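PDB 3MMH: methionine-R-sulfoxide reductase from Neisseria meningitidis, which reduces the free R-epimer of methionine sulfoxide back to methionine, using a GAF-type domain to hold its substrate. Local coordinates for residues F50-Y55 / L131-E136. Numbering follows the deposited sequence. Where two conformers were deposited one is given.
With SME (methionine sulfoxide), chain C; ACT (acetate ion), chain M.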
loop_
_atom_site.group_PDB
_atom_site.type_symbol
_atom_site.label_atom_id
_atom_site.label_comp_id
_atom_site.label_asym_id
_atom_site.label_seq_id
_atom_site.Cartn_x
_atom_site.Cartn_y
_atom_site.Cartn_z
ATOM N N PHE A 50 10.479 -9.196 1.768
ATOM C CA PHE A 50 9.816 -9.491 0.497
ATOM C C PHE A 50 8.383 -8.922 0.436
ATOM O O PHE A 50 7.987 -8.373 -0.620
ATOM C CB PHE A 50 9.748 -11.020 0.333
ATOM C CG PHE A 50 9.111 -11.493 -0.919
ATOM C CD1 PHE A 50 9.696 -11.276 -2.173
ATOM C CD2 PHE A 50 7.929 -12.208 -0.851
ATOM C CE1 PHE A 50 9.073 -11.696 -3.351
ATOM C CE2 PHE A 50 7.317 -12.648 -2.021
ATOM C CZ PHE A 50 7.966 -12.480 -3.205
ATOM N N TRP A 51 7.622 -9.027 1.497
ATOM C CA TRP A 51 6.293 -8.541 1.553
ATOM C C TRP A 51 6.018 -8.081 2.934
ATOM O O TRP A 51 6.349 -8.763 3.917
ATOM C CB TRP A 51 5.310 -9.672 1.142
ATOM C CG TRP A 51 3.932 -9.279 0.713
ATOM C CD1 TRP A 51 3.534 -9.134 -0.598
ATOM C CD2 TRP A 51 2.789 -8.941 1.527
ATOM N NE1 TRP A 51 2.232 -8.779 -0.614
ATOM C CE2 TRP A 51 1.734 -8.654 0.658
ATOM C CE3 TRP A 51 2.532 -8.925 2.901
ATOM C CZ2 TRP A 51 0.463 -8.316 1.084
ATOM C CZ3 TRP A 51 1.302 -8.574 3.356
ATOM C CH2 TRP A 51 0.267 -8.260 2.458
ATOM N N VAL A 52 5.336 -6.953 3.097
ATOM C CA VAL A 52 4.911 -6.509 4.415
ATOM C C VAL A 52 3.644 -5.652 4.286
ATOM O O VAL A 52 3.613 -4.747 3.445
ATOM C CB VAL A 52 5.996 -5.784 5.239
ATOM C CG1 VAL A 52 6.597 -4.604 4.487
ATOM C CG2 VAL A 52 5.520 -5.417 6.624
ATOM N N GLY A 53 2.651 -5.905 5.098
ATOM C CA GLY A 53 1.414 -5.185 4.987
ATOM C C GLY A 53 0.341 -5.694 5.857
ATOM O O GLY A 53 0.625 -6.396 6.873
ATOM N N PHE A 54 -0.894 -5.386 5.542
ATOM C CA PHE A 54 -2.040 -5.596 6.421
ATOM C C PHE A 54 -3.174 -6.272 5.709
ATOM O O PHE A 54 -3.425 -5.992 4.520
ATOM C CB PHE A 54 -2.506 -4.274 7.007
ATOM C CG PHE A 54 -1.443 -3.574 7.833
ATOM C CD1 PHE A 54 -1.278 -3.882 9.157
ATOM C CD2 PHE A 54 -0.528 -2.713 7.232
ATOM C CE1 PHE A 54 -0.259 -3.250 9.872
ATOM C CE2 PHE A 54 0.473 -2.074 7.949
ATOM C CZ PHE A 54 0.603 -2.411 9.280
ATOM N N TYR A 55 -3.933 -7.032 6.480
ATOM C CA TYR A 55 -5.289 -7.440 6.133
ATOM C C TYR A 55 -6.211 -6.995 7.235
ATOM O O TYR A 55 -5.809 -6.996 8.415
ATOM C CB TYR A 55 -5.413 -8.970 5.983
ATOM C CG TYR A 55 -4.773 -9.583 4.791
ATOM C CD1 TYR A 55 -5.567 -10.020 3.716
ATOM C CD2 TYR A 55 -3.377 -9.798 4.691
ATOM C CE1 TYR A 55 -5.007 -10.559 2.608
ATOM C CE2 TYR A 55 -2.802 -10.352 3.567
ATOM C CZ TYR A 55 -3.619 -10.725 2.487
ATOM O OH TYR A 55 -3.054 -11.251 1.356
ATOM N N LEU A 131 -1.072 -7.674 10.865
ATOM C CA LEU A 131 0.180 -7.341 10.196
ATOM C C LEU A 131 0.841 -8.617 9.712
ATOM O O LEU A 131 1.042 -9.495 10.542
ATOM C CB LEU A 131 1.060 -6.548 11.128
ATOM C CG LEU A 131 2.355 -5.930 10.603
ATOM C CD1 LEU A 131 2.880 -4.818 11.582
ATOM C CD2 LEU A 131 3.405 -6.901 10.258
ATOM N N ASP A 132 1.112 -8.707 8.446
ATOM C CA ASP A 132 1.772 -9.877 7.896
ATOM C C ASP A 132 3.074 -9.442 7.219
ATOM O O ASP A 132 3.095 -8.473 6.461
ATOM C CB ASP A 132 0.865 -10.531 6.820
ATOM C CG ASP A 132 1.483 -11.724 6.208
ATOM O OD1 ASP A 132 1.935 -12.570 6.916
ATOM O OD2 ASP A 132 1.398 -11.896 4.997
ATOM N N ALA A 133 4.133 -10.190 7.468
ATOM C CA ALA A 133 5.423 -9.967 6.832
ATOM C C ALA A 133 5.977 -11.317 6.334
ATOM O O ALA A 133 5.843 -12.316 7.045
ATOM C CB ALA A 133 6.428 -9.274 7.678
ATOM N N ASP A 134 6.576 -11.264 5.145
ATOM C CA ASP A 134 7.046 -12.468 4.489
ATOM C C ASP A 134 8.461 -12.235 3.951
ATOM O O ASP A 134 8.825 -11.123 3.608
ATOM C CB ASP A 134 6.051 -12.930 3.370
ATOM C CG ASP A 134 4.647 -13.097 3.870
ATOM O OD1 ASP A 134 4.304 -14.230 4.230
ATOM O OD2 ASP A 134 3.922 -12.056 3.895
ATOM N N SER A 135 9.241 -13.297 3.909
ATOM C CA SER A 135 10.632 -13.258 3.434
ATOM C C SER A 135 10.875 -14.417 2.469
ATOM O O SER A 135 10.329 -15.497 2.643
ATOM C CB SER A 135 11.563 -13.393 4.601
ATOM O OG SER A 135 12.924 -13.377 4.148
ATOM N N GLU A 136 11.714 -14.159 1.490
ATOM C CA GLU A 136 12.274 -15.229 0.658
ATOM C C GLU A 136 13.324 -16.061 1.352
ATOM O O GLU A 136 13.712 -17.095 0.798
ATOM C CB GLU A 136 12.897 -14.629 -0.605
ATOM C CG GLU A 136 11.888 -14.068 -1.519
ATOM C CD GLU A 136 12.497 -13.769 -2.907
ATOM O OE1 GLU A 136 12.559 -14.668 -3.732
ATOM O OE2 GLU A 136 12.828 -12.578 -3.140
HETATM N N SME C . 0.910 -16.428 3.765
HETATM C CA SME C . -0.359 -15.857 4.275
HETATM C CB SME C . -1.215 -15.207 3.168
HETATM C CG SME C . -0.876 -13.744 2.838
HETATM S S SME C . 0.522 -13.587 1.803
HETATM O OE SME C . 1.708 -14.389 2.036
HETATM C CE SME C . 0.654 -11.850 1.730
HETATM C C SME C . -1.124 -16.893 5.050
HETATM O O SME C . -2.163 -16.530 5.621
HETATM O OXT SME C . -0.661 -18.095 5.125
HETATM C C ACT M . 13.493 -10.861 1.968
HETATM O O ACT M . 13.062 -11.686 1.105
HETATM O OXT ACT M . 13.210 -10.903 3.200
HETATM C CH3 ACT M . 14.513 -9.879 1.452
#
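Trp51 and Gly53 exchange backbone hydrogen bonds with Asp134 and Asp132, two per pair, zipping strand 51-58 antiparallel to strand 126-135. The bond from Asp132 N to Gly53 O is the straightest, 2.8 Å long and 170° at the hydrogen; the one from Trp51 N to Asp134 O is longer, 3.2 Å, its donor standing above the carbonyl plane. Asp134 stands across from two residues, Phe50 and Trp51, a classic beta bulge at this end of the ladder.

On the face turned to helix 32-47 the contacts are apolar. CE1 of Phe54 lies 3.8 Å from CB of Leu131, and CG2 of Val52 meets the methyl of Ala133. Beyond the bulge, Glu136 passes its CG over one face of the Phe50 ring in a CH-pi contact, 4.0 Å from the centroid. Next to it, an acetate ion, probably from the crystallisation liquor, accepts hydrogen bonds from Ser135 OG and Glu136 N.

The other face receives the substrate. A chi1 of -161° swings the indole of Trp51 away from its backbone N and along the sheet past Gly53, meeting Asp132 O at its edge, and the methyl CE of methionine sulfoxide sits 3.4 Å above the ring plane, over its centre. The carboxylates of Asp132 and Asp134 lie side by side along the sulfoxide end: OD2 of Asp132 is 3.4 Å from the ligand's CE, and the modelled conformer of Asp134 lies near OE. Tyr55 OH, hydrogen-bonded to Cys75 O, borders the ligand's CG. Two neighbouring central strands of a GAF-domain antiparallel sheet thus form one wall of the methionine sulfoxide pocket.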